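Local coordinates for protein putative alpha-L-fucosidase (Bacteroides thetaiotaomicron VPI-5482, PDB 3GZA) that probably acts as an exported alpha-L-fucosidase of glycoside hydrolase family 29, hydrolysing alpha-L-fucosidic linkages in glycans, at residues Tyr28-Phe33 with Asn46-Tyr51; Ile36-Gly41 with Thr81-Phe86; Trp283-Asp288 with Pro319-Leu324. All coordinates share one frame; numbering follows the deposited sequence.

Interaction 1 of 3, residues Tyr28-Phe33 with Asn46-Tyr51; sequences YDLHVF and NPIEDY. With NA (sodium ion), chain G; EDO (1,2-ethanediol), chain J.
Leu30 and Ile48 form the main touch between two loops of the TIM-barrel domain. Residues 28-33 follow barrel strand 22-26, and residues 46-51 follow helix 40-45. The contact is apolar, and no hydrogen bond crosses it. CD1 of Leu30 rests against CG1 of Ile48 at 3.7 Å and also meets CB and CG2 of that residue. The two side chains cross obliquely. CG of Leu30 stands anti to its own carbonyl carbon (chi1 -61°), which directs the two methyls at residues 46-51. Leu30 CD1 also lies 4.0 Å from CB of Tyr51, and Leu30 CD2 comes to 3.9 Å from the Tyr51 O. These two side chains run alongside each other, while the tyrosine ring leads away. Ile48 CD1 reaches CB of His31 more loosely, at 4.4 Å. Tyr96 packs on both Leu30 and Ile48.

Polar bonds shape residues 28-33 from within. Leu30 N donates to Asp29 OD1 over 2.6 Å, meeting the carboxylate on its anti side, 25° out of plane. Val32 N and Phe33 N bond back to the carbonyls of Asp29 and Leu30, closing a short 3-10 turn.

Residues 46-51 also meet the second subunit. Glu49 forms a salt bridge with Arg160 of that subunit, and Ile48 O accepts from Trp157 NE1, also of the second subunit. A 1,2-ethanediol donates to both Glu49 O and Glu49 OE1.

Residues 28-33 also supply a sodium ligand. His31 O binds sodium at 2.4 Å, with Asp34 OD1, Ile36 O and three waters completing the site. One of these waters also sits in the plane of the His31 ring, at its edge, 2.9 Å from ND1.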
loop_
_atom_site.group_PDB
_atom_site.type_symbol
_atom_site.label_atom_id
_atom_site.label_comp_id
_atom_site.label_asym_id
_atom_site.label_seq_id
_atom_site.Cartn_x
_atom_site.Cartn_y
_atom_site.Cartn_z
ATOM N N TYR A 28 -0.762 18.582 3.926
ATOM C CA TYR A 28 -2.045 17.934 3.793
ATOM C C TYR A 28 -1.784 16.430 3.768
ATOM O O TYR A 28 -0.895 15.981 3.037
ATOM C CB TYR A 28 -2.697 18.433 2.509
ATOM C CG TYR A 28 -4.206 18.509 2.456
ATOM C CD1 TYR A 28 -4.881 19.142 3.468
ATOM C CD2 TYR A 28 -4.898 18.036 1.368
ATOM C CE1 TYR A 28 -6.245 19.308 3.402
ATOM C CE2 TYR A 28 -6.261 18.174 1.294
ATOM C CZ TYR A 28 -6.904 18.847 2.285
ATOM O OH TYR A 28 -8.257 19.065 2.228
ATOM N N ASP A 29 -2.467 15.696 4.604
ATOM C CA ASP A 29 -2.352 14.254 4.679
ATOM C C ASP A 29 -3.636 13.738 5.302
ATOM O O ASP A 29 -4.507 14.517 5.692
ATOM C CB ASP A 29 -1.067 13.878 5.455
ATOM C CG ASP A 29 -0.571 12.445 5.207
ATOM O OD1 ASP A 29 -1.370 11.558 4.744
ATOM O OD2 ASP A 29 0.632 12.213 5.514
ATOM N N LEU A 30 -3.757 12.403 5.412
ATOM C CA LEU A 30 -5.049 11.803 5.800
ATOM C C LEU A 30 -5.606 12.239 7.143
ATOM O O LEU A 30 -6.830 12.348 7.319
ATOM C CB LEU A 30 -4.907 10.272 5.771
ATOM C CG LEU A 30 -4.546 9.653 4.419
ATOM C CD1 LEU A 30 -4.120 8.175 4.622
ATOM C CD2 LEU A 30 -5.702 9.787 3.385
ATOM N N HIS A 31 -4.746 12.458 8.116
ATOM C CA HIS A 31 -5.146 12.785 9.466
ATOM C C HIS A 31 -5.759 14.178 9.583
ATOM O O HIS A 31 -6.339 14.484 10.627
ATOM C CB HIS A 31 -3.972 12.642 10.451
ATOM C CG HIS A 31 -2.759 13.406 10.060
ATOM N ND1 HIS A 31 -2.646 14.781 10.224
ATOM C CD2 HIS A 31 -1.630 13.010 9.424
ATOM C CE1 HIS A 31 -1.473 15.167 9.764
ATOM N NE2 HIS A 31 -0.837 14.117 9.271
ATOM N N VAL A 32 -5.639 15.034 8.563
ATOM C CA VAL A 32 -6.368 16.295 8.599
ATOM C C VAL A 32 -7.887 16.088 8.724
ATOM O O VAL A 32 -8.627 16.935 9.273
ATOM C CB VAL A 32 -6.045 17.131 7.354
ATOM C CG1 VAL A 32 -7.028 18.281 7.152
ATOM C CG2 VAL A 32 -4.576 17.612 7.391
ATOM N N PHE A 33 -8.369 14.898 8.312
ATOM C CA PHE A 33 -9.790 14.592 8.246
ATOM C C PHE A 33 -10.300 13.749 9.403
ATOM O O PHE A 33 -11.512 13.311 9.393
ATOM C CB PHE A 33 -10.050 13.843 6.926
ATOM C CG PHE A 33 -9.675 14.623 5.697
ATOM C CD1 PHE A 33 -8.341 14.663 5.275
ATOM C CD2 PHE A 33 -10.670 15.282 4.971
ATOM C CE1 PHE A 33 -8.006 15.385 4.125
ATOM C CE2 PHE A 33 -10.379 16.018 3.867
ATOM C CZ PHE A 33 -9.054 16.077 3.436
ATOM N N ASN A 46 1.425 4.780 13.728
ATOM C CA ASN A 46 0.063 4.209 13.779
ATOM C C ASN A 46 -0.564 4.386 12.400
ATOM O O ASN A 46 -1.039 5.468 12.071
ATOM C CB ASN A 46 -0.778 4.903 14.846
ATOM C CG ASN A 46 -0.427 4.491 16.226
ATOM O OD1 ASN A 46 -0.992 3.527 16.766
ATOM N ND2 ASN A 46 0.473 5.276 16.872
ATOM N N PRO A 47 -0.511 3.343 11.553
ATOM C CA PRO A 47 -1.067 3.500 10.237
ATOM C C PRO A 47 -2.552 3.956 10.306
ATOM O O PRO A 47 -3.295 3.618 11.239
ATOM C CB PRO A 47 -0.943 2.091 9.635
ATOM C CG PRO A 47 0.143 1.445 10.387
ATOM C CD PRO A 47 0.018 1.987 11.785
ATOM N N ILE A 48 -2.973 4.681 9.273
ATOM C CA ILE A 48 -4.313 5.217 9.216
ATOM C C ILE A 48 -5.359 4.091 9.132
ATOM O O ILE A 48 -5.257 3.200 8.292
ATOM C CB ILE A 48 -4.478 6.226 8.043
ATOM C CG1 ILE A 48 -3.555 7.439 8.247
ATOM C CG2 ILE A 48 -5.957 6.698 7.863
ATOM C CD1 ILE A 48 -3.893 8.343 9.426
ATOM N N GLU A 49 -6.359 4.160 9.983
ATOM C CA GLU A 49 -7.427 3.119 10.024
ATOM C C GLU A 49 -8.325 3.093 8.796
ATOM O O GLU A 49 -8.650 2.016 8.310
ATOM C CB GLU A 49 -8.271 3.203 11.303
ATOM C CG GLU A 49 -7.487 2.872 12.530
ATOM C CD GLU A 49 -7.059 1.409 12.623
ATOM O OE1 GLU A 49 -7.848 0.490 12.259
ATOM O OE2 GLU A 49 -5.941 1.182 13.133
ATOM N N ASP A 50 -8.713 4.264 8.308
ATOM C CA ASP A 50 -9.591 4.345 7.140
ATOM C C ASP A 50 -9.225 5.529 6.321
ATOM O O ASP A 50 -9.459 6.668 6.715
ATOM C CB ASP A 50 -11.025 4.432 7.664
ATOM C CG ASP A 50 -12.068 4.510 6.559
ATOM O OD1 ASP A 50 -11.703 4.500 5.379
ATOM O OD2 ASP A 50 -13.293 4.551 6.900
ATOM N N TYR A 51 -8.633 5.285 5.174
ATOM C CA TYR A 51 -8.235 6.386 4.334
ATOM C C TYR A 51 -9.393 7.104 3.640
ATOM O O TYR A 51 -9.199 8.200 3.097
ATOM C CB TYR A 51 -7.177 5.990 3.322
ATOM C CG TYR A 51 -7.422 4.701 2.538
ATOM C CD1 TYR A 51 -8.273 4.614 1.450
ATOM C CD2 TYR A 51 -6.688 3.562 2.888
ATOM C CE1 TYR A 51 -8.418 3.423 0.761
ATOM C CE2 TYR A 51 -6.811 2.392 2.208
ATOM C CZ TYR A 51 -7.648 2.316 1.148
ATOM O OH TYR A 51 -7.759 1.119 0.508
HETATM NA NA NA G . -6.237 15.656 12.695
HETATM C C1 EDO J . -7.093 -1.233 7.896
HETATM O O1 EDO J . -6.996 0.118 7.543
HETATM C C2 EDO J . -7.044 -1.427 9.418
HETATM O O2 EDO J . -8.142 -0.748 10.022
HETATM O O HOH W 1 -4.256 16.738 11.715
HETATM O O HOH W 2 -7.297 17.592 11.753
HETATM O O HOH W 3 -4.790 13.887 13.864
#

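Interaction 2 of 3, residues Ile36-Gly41 with Thr81-Phe86; sequences IRYGQG and THETGF. With NA (sodium ion), chain G.
Tyr38 and Glu83 form the tight part of this contact. Tyr38 OH donates to Glu83 OE1 over a short 2.6 Å, meeting the carboxylate on its syn side, tilted out of the carboxylate plane. The side chains cross at about a right angle, yet ring and carboxylate planes differ by just 24°, and OE1 lies at the ring edge. Tyr38 CG is anti to the backbone N (chi1 173°), which extends the ring toward Glu83. Gln40 adds a second bond: its NE2 donates to the syn lone pair of Glu83 OE2 at 3.0 Å. This one is bent, with an angle of 135° at the hydrogen. Gln40 NE2 also gives a weak bond to Tyr38 OH at 3.2 Å. The hydroxyl thus donates to Glu83 and accepts weakly from Gln40. His82 presents CE1 edge-on to Tyr38 OH, 3.6 Å away. The Gln40 N lies 4.0 Å above the plane of the Tyr38 ring, over its centre. Each carboxylate oxygen of Glu83 has a further partner: Asn43 ND2 bonds to OE1, and Arg44 makes a salt bridge with OE2.

The other end is loose. The side chains of Ile36 and Arg37 are exposed and far from residues 81-86. Their backbone serves the sodium site instead. Ile36 O coordinates the sodium ion at 2.3 Å. A sodium-bound water donates to Arg37 O.

Residues 81-86 follow barrel strand 75-79, at the end where TIM barrels carry their active sites. A bound HEPES molecule lies about 6 Å from the Gln40 side chain. The contact ties the start of helix 40-45, with Gly39 as its N-cap residue, to the loop running from strand 75-79 toward helix 110-121.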
loop_
_atom_site.group_PDB
_atom_site.type_symbol
_atom_site.label_atom_id
_atom_site.label_comp_id
_atom_site.label_asym_id
_atom_site.label_seq_id
_atom_site.Cartn_x
_atom_site.Cartn_y
_atom_site.Cartn_z
ATOM N N ILE A 36 -9.510 15.271 15.069
ATOM C CA ILE A 36 -8.740 15.486 16.277
ATOM C C ILE A 36 -7.407 16.158 15.987
ATOM O O ILE A 36 -6.958 16.261 14.829
ATOM C CB ILE A 36 -8.525 14.189 17.089
ATOM C CG1 ILE A 36 -7.756 13.156 16.284
ATOM C CG2 ILE A 36 -9.859 13.590 17.512
ATOM C CD1 ILE A 36 -7.228 12.015 17.123
ATOM N N ARG A 37 -6.735 16.595 17.060
ATOM C CA ARG A 37 -5.463 17.219 16.902
ATOM C C ARG A 37 -4.425 16.252 16.372
ATOM O O ARG A 37 -4.562 15.013 16.521
ATOM C CB ARG A 37 -4.974 17.781 18.235
ATOM C CG ARG A 37 -5.656 19.100 18.584
ATOM C CD ARG A 37 -5.171 19.542 19.922
ATOM N NE ARG A 37 -5.588 20.905 20.129
ATOM C CZ ARG A 37 -5.342 21.634 21.195
ATOM N NH1 ARG A 37 -4.655 21.146 22.222
ATOM N NH2 ARG A 37 -5.794 22.869 21.230
ATOM N N TYR A 38 -3.406 16.820 15.753
ATOM C CA TYR A 38 -2.258 16.106 15.206
ATOM C C TYR A 38 -1.303 15.740 16.299
ATOM O O TYR A 38 -0.967 16.573 17.128
ATOM C CB TYR A 38 -1.547 16.998 14.195
ATOM C CG TYR A 38 -0.234 16.481 13.636
ATOM C CD1 TYR A 38 -0.173 15.299 12.904
ATOM C CD2 TYR A 38 0.922 17.194 13.797
ATOM C CE1 TYR A 38 1.026 14.827 12.373
ATOM C CE2 TYR A 38 2.141 16.744 13.225
ATOM C CZ TYR A 38 2.180 15.546 12.520
ATOM O OH TYR A 38 3.398 15.164 11.993
ATOM N N GLY A 39 -0.902 14.467 16.340
ATOM C CA GLY A 39 0.109 14.000 17.311
ATOM C C GLY A 39 1.178 13.362 16.459
ATOM O O GLY A 39 0.961 12.282 15.900
ATOM N N GLN A 40 2.322 14.040 16.289
ATOM C CA GLN A 40 3.351 13.603 15.359
ATOM C C GLN A 40 3.922 12.247 15.685
ATOM O O GLN A 40 4.028 11.381 14.818
ATOM C CB GLN A 40 4.457 14.643 15.271
ATOM C CG GLN A 40 5.596 14.196 14.353
ATOM C CD GLN A 40 6.514 15.340 14.010
ATOM O OE1 GLN A 40 7.259 15.821 14.863
ATOM N NE2 GLN A 40 6.461 15.784 12.768
ATOM N N GLY A 41 4.232 12.043 16.952
ATOM C CA GLY A 41 4.797 10.779 17.400
ATOM C C GLY A 41 3.875 9.623 17.088
ATOM O O GLY A 41 4.293 8.588 16.514
ATOM N N THR A 81 3.784 13.597 -0.170
ATOM C CA THR A 81 3.695 12.624 0.945
ATOM C C THR A 81 4.265 13.321 2.192
ATOM O O THR A 81 4.937 14.371 2.097
ATOM C CB THR A 81 4.519 11.364 0.802
ATOM O OG1 THR A 81 5.939 11.704 0.742
ATOM C CG2 THR A 81 4.116 10.559 -0.459
ATOM N N HIS A 82 3.981 12.733 3.353
ATOM C CA HIS A 82 4.445 13.255 4.606
ATOM C C HIS A 82 4.851 12.079 5.482
ATOM O O HIS A 82 5.957 11.563 5.307
ATOM C CB HIS A 82 3.487 14.283 5.213
ATOM C CG HIS A 82 4.038 14.964 6.408
ATOM N ND1 HIS A 82 3.675 14.618 7.678
ATOM C CD2 HIS A 82 4.954 15.955 6.530
ATOM C CE1 HIS A 82 4.332 15.368 8.546
ATOM N NE2 HIS A 82 5.142 16.180 7.876
ATOM N N GLU A 83 3.996 11.626 6.415
ATOM C CA GLU A 83 4.323 10.546 7.313
ATOM C C GLU A 83 3.454 9.305 7.197
ATOM O O GLU A 83 3.886 8.242 7.597
ATOM C CB GLU A 83 4.219 11.026 8.767
ATOM C CG GLU A 83 5.284 12.073 9.162
ATOM C CD GLU A 83 4.943 12.826 10.436
ATOM O OE1 GLU A 83 3.749 12.840 10.858
ATOM O OE2 GLU A 83 5.844 13.480 10.969
ATOM N N THR A 84 2.246 9.402 6.654
ATOM C CA THR A 84 1.364 8.221 6.628
ATOM C C THR A 84 1.749 7.248 5.531
ATOM O O THR A 84 1.355 6.097 5.568
ATOM C CB THR A 84 -0.111 8.576 6.431
ATOM O OG1 THR A 84 -0.322 9.065 5.092
ATOM C CG2 THR A 84 -0.611 9.595 7.495
ATOM N N GLY A 85 2.478 7.762 4.551
ATOM C CA GLY A 85 2.795 7.061 3.337
ATOM C C GLY A 85 1.853 7.376 2.196
ATOM O O GLY A 85 2.159 6.952 1.081
ATOM N N PHE A 86 0.734 8.075 2.440
ATOM C CA PHE A 86 -0.253 8.333 1.427
ATOM C C PHE A 86 0.248 9.389 0.499
ATOM O O PHE A 86 0.772 10.403 0.953
ATOM C CB PHE A 86 -1.496 8.858 2.084
ATOM C CG PHE A 86 -2.688 8.938 1.152
ATOM C CD1 PHE A 86 -3.321 7.786 0.733
ATOM C CD2 PHE A 86 -3.159 10.155 0.740
ATOM C CE1 PHE A 86 -4.424 7.816 -0.067
ATOM C CE2 PHE A 86 -4.266 10.204 -0.090
ATOM C CZ PHE A 86 -4.893 9.035 -0.500
HETATM NA NA NA G . -6.237 15.656 12.695
HETATM O O HOH W 3 -4.790 13.887 13.864
HETATM O O HOH W 1 -4.256 16.738 11.715
HETATM O O HOH W 2 -7.297 17.592 11.753
#

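Interaction 3 of 3, residues Trp283-Asp288 with Pro319-Leu324; sequences WFWEPD and PDPTGL
Asp320 OD1 is gripped by three donors, and the CB of the same residue lies on the ring of Trp285. Thr322 OG1 donates to OD1 at 2.7 Å, Thr322 N at 2.9 Å and Leu324 N at 3.2 Å. The bond from Thr322 N makes an Asx turn, set on a type I beta turn from Asp320 to Gly323. This turn follows TIM-barrel strand 312-317. The bonds to OD1 hold the carboxylate within the turn. Its plane stands 88° from that of the indole.

The contact itself is CH-pi packing on one face of Trp285. Asp320 CB lies 3.5 Å from the centroid of the five-membered ring. Pro321 CD lies at the same 3.5 Å from the centroid of the six-membered ring, 11° off its normal. The proline and indole cross at about a right angle. With chi1 at -170°, the indole swings away from its own backbone N and lies flat over both residues. Without the indole, as with an alanine here, Asp320 CB and Pro321 CD would probably lose their cover and a gap would open between the loops.

Arg275 also packs on the tryptophan. Next to the Trp285 backbone, a water joins the two segments: it accepts from Trp285 N at 2.9 Å and donates to Pro319 O at 2.8 Å.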
loop_
_atom_site.group_PDB
_atom_site.type_symbol
_atom_site.label_atom_id
_atom_site.label_comp_id
_atom_site.label_asym_id
_atom_site.label_seq_id
_atom_site.Cartn_x
_atom_site.Cartn_y
_atom_site.Cartn_z
ATOM N N TRP A 283 1.595 22.847 11.736
ATOM C CA TRP A 283 1.854 22.778 10.310
ATOM C C TRP A 283 0.635 22.224 9.564
ATOM O O TRP A 283 0.507 22.400 8.357
ATOM C CB TRP A 283 3.076 21.924 10.031
ATOM C CG TRP A 283 4.358 22.548 10.444
ATOM C CD1 TRP A 283 5.057 22.268 11.556
ATOM C CD2 TRP A 283 5.091 23.587 9.756
ATOM N NE1 TRP A 283 6.197 23.040 11.610
ATOM C CE2 TRP A 283 6.226 23.873 10.524
ATOM C CE3 TRP A 283 4.908 24.259 8.548
ATOM C CZ2 TRP A 283 7.199 24.807 10.134
ATOM C CZ3 TRP A 283 5.815 25.227 8.198
ATOM C CH2 TRP A 283 6.977 25.457 8.952
ATOM N N PHE A 284 -0.216 21.505 10.262
ATOM C CA PHE A 284 -1.472 20.942 9.706
ATOM C C PHE A 284 -2.740 21.559 10.276
ATOM O O PHE A 284 -2.766 22.075 11.407
ATOM C CB PHE A 284 -1.544 19.422 10.019
ATOM C CG PHE A 284 -0.574 18.563 9.250
ATOM C CD1 PHE A 284 -0.907 18.138 7.987
ATOM C CD2 PHE A 284 0.637 18.156 9.799
ATOM C CE1 PHE A 284 -0.056 17.282 7.284
ATOM C CE2 PHE A 284 1.482 17.358 9.101
ATOM C CZ PHE A 284 1.155 16.945 7.808
ATOM N N TRP A 285 -3.795 21.491 9.480
ATOM C CA TRP A 285 -5.116 21.881 9.949
ATOM C C TRP A 285 -5.566 20.894 11.005
ATOM O O TRP A 285 -5.514 19.688 10.814
ATOM C CB TRP A 285 -6.123 21.915 8.806
ATOM C CG TRP A 285 -7.399 22.546 9.249
ATOM C CD1 TRP A 285 -7.737 23.877 9.147
ATOM C CD2 TRP A 285 -8.493 21.916 9.953
ATOM N NE1 TRP A 285 -8.958 24.094 9.724
ATOM C CE2 TRP A 285 -9.446 22.912 10.209
ATOM C CE3 TRP A 285 -8.762 20.601 10.372
ATOM C CZ2 TRP A 285 -10.626 22.649 10.891
ATOM C CZ3 TRP A 285 -9.945 20.359 11.070
ATOM C CH2 TRP A 285 -10.863 21.384 11.284
ATOM N N GLU A 286 -6.083 21.432 12.096
ATOM C CA GLU A 286 -6.602 20.704 13.236
ATOM C C GLU A 286 -7.831 21.473 13.712
ATOM O O GLU A 286 -7.953 22.674 13.471
ATOM C CB GLU A 286 -5.567 20.611 14.361
ATOM C CG GLU A 286 -4.337 19.908 13.976
ATOM C CD GLU A 286 -3.245 20.183 14.919
ATOM O OE1 GLU A 286 -3.260 19.625 16.012
ATOM O OE2 GLU A 286 -2.331 20.947 14.548
ATOM N N PRO A 287 -8.758 20.804 14.383
ATOM C CA PRO A 287 -9.929 21.545 14.855
ATOM C C PRO A 287 -9.613 22.612 15.892
ATOM O O PRO A 287 -8.661 22.455 16.685
ATOM C CB PRO A 287 -10.800 20.461 15.513
ATOM C CG PRO A 287 -10.279 19.144 14.906
ATOM C CD PRO A 287 -8.839 19.350 14.603
ATOM N N ASP A 288 -10.437 23.661 15.892
ATOM C CA ASP A 288 -10.381 24.735 16.883
ATOM C C ASP A 288 -9.065 25.533 16.939
ATOM O O ASP A 288 -8.739 26.112 17.982
ATOM C CB ASP A 288 -10.707 24.184 18.262
ATOM C CG ASP A 288 -12.051 23.415 18.284
ATOM O OD1 ASP A 288 -13.086 24.001 17.899
ATOM O OD2 ASP A 288 -12.044 22.220 18.643
ATOM N N PRO A 319 -4.577 23.775 4.545
ATOM C CA PRO A 319 -5.939 23.558 3.973
ATOM C C PRO A 319 -6.735 22.676 4.929
ATOM O O PRO A 319 -6.209 21.794 5.585
ATOM C CB PRO A 319 -5.656 22.865 2.663
ATOM C CG PRO A 319 -4.212 23.213 2.350
ATOM C CD PRO A 319 -3.535 23.286 3.644
ATOM N N ASP A 320 -8.016 22.955 4.973
ATOM C CA ASP A 320 -8.948 22.317 5.915
ATOM C C ASP A 320 -9.635 21.090 5.318
ATOM O O ASP A 320 -9.376 20.710 4.178
ATOM C CB ASP A 320 -9.907 23.387 6.472
ATOM C CG ASP A 320 -10.987 23.873 5.485
ATOM O OD1 ASP A 320 -11.242 23.211 4.447
ATOM O OD2 ASP A 320 -11.521 24.976 5.720
ATOM N N PRO A 321 -10.479 20.408 6.090
ATOM C CA PRO A 321 -11.092 19.170 5.542
ATOM C C PRO A 321 -12.098 19.376 4.413
ATOM O O PRO A 321 -12.525 18.402 3.800
ATOM C CB PRO A 321 -11.780 18.553 6.753
ATOM C CG PRO A 321 -11.068 19.123 7.921
ATOM C CD PRO A 321 -10.763 20.535 7.518
ATOM N N THR A 322 -12.458 20.611 4.125
ATOM C CA THR A 322 -13.277 20.892 2.967
ATOM C C THR A 322 -12.425 21.104 1.716
ATOM O O THR A 322 -12.932 21.003 0.601
ATOM C CB THR A 322 -14.204 22.085 3.172
ATOM O OG1 THR A 322 -13.536 23.336 3.019
ATOM C CG2 THR A 322 -14.966 22.022 4.541
ATOM N N GLY A 323 -11.119 21.306 1.892
ATOM C CA GLY A 323 -10.192 21.535 0.788
ATOM C C GLY A 323 -9.900 22.983 0.496
ATOM O O GLY A 323 -9.536 23.325 -0.629
ATOM N N LEU A 324 -10.050 23.838 1.506
ATOM C CA LEU A 324 -9.797 25.256 1.347
ATOM C C LEU A 324 -8.895 25.807 2.468
ATOM O O LEU A 324 -8.907 25.286 3.587
ATOM C CB LEU A 324 -11.117 26.002 1.414
ATOM C CG LEU A 324 -12.091 25.731 0.292
ATOM C CD1 LEU A 324 -13.444 26.316 0.636
ATOM C CD2 LEU A 324 -11.576 26.276 -1.020
HETATM O O HOH W 4 -3.689 21.085 6.608
#

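How the interactions relate
From the N terminus, residues 28-33 leave strand 22-26 and pass the sodium site into residues 36-41. Interaction 1 then closes the loop around helix 40-45 at residues 46-51. Interaction 2 starts inside that loop and ends beyond it, after strand 75-79, so the two cross. They share the sodium ion and its three waters, and Asp29 OD1 bonds to Thr84 OG1. Interaction 3 opens later in the chain and joins the loops after strands 264-273 and 312-317. Tyr28 OH bonds to Asp320 O, and Glu286 OE1 to Tyr38 N. Together the contacts tie the helix-bearing loop after strand 22-26 to the loops after strands 75-79, 264-273 and 312-317.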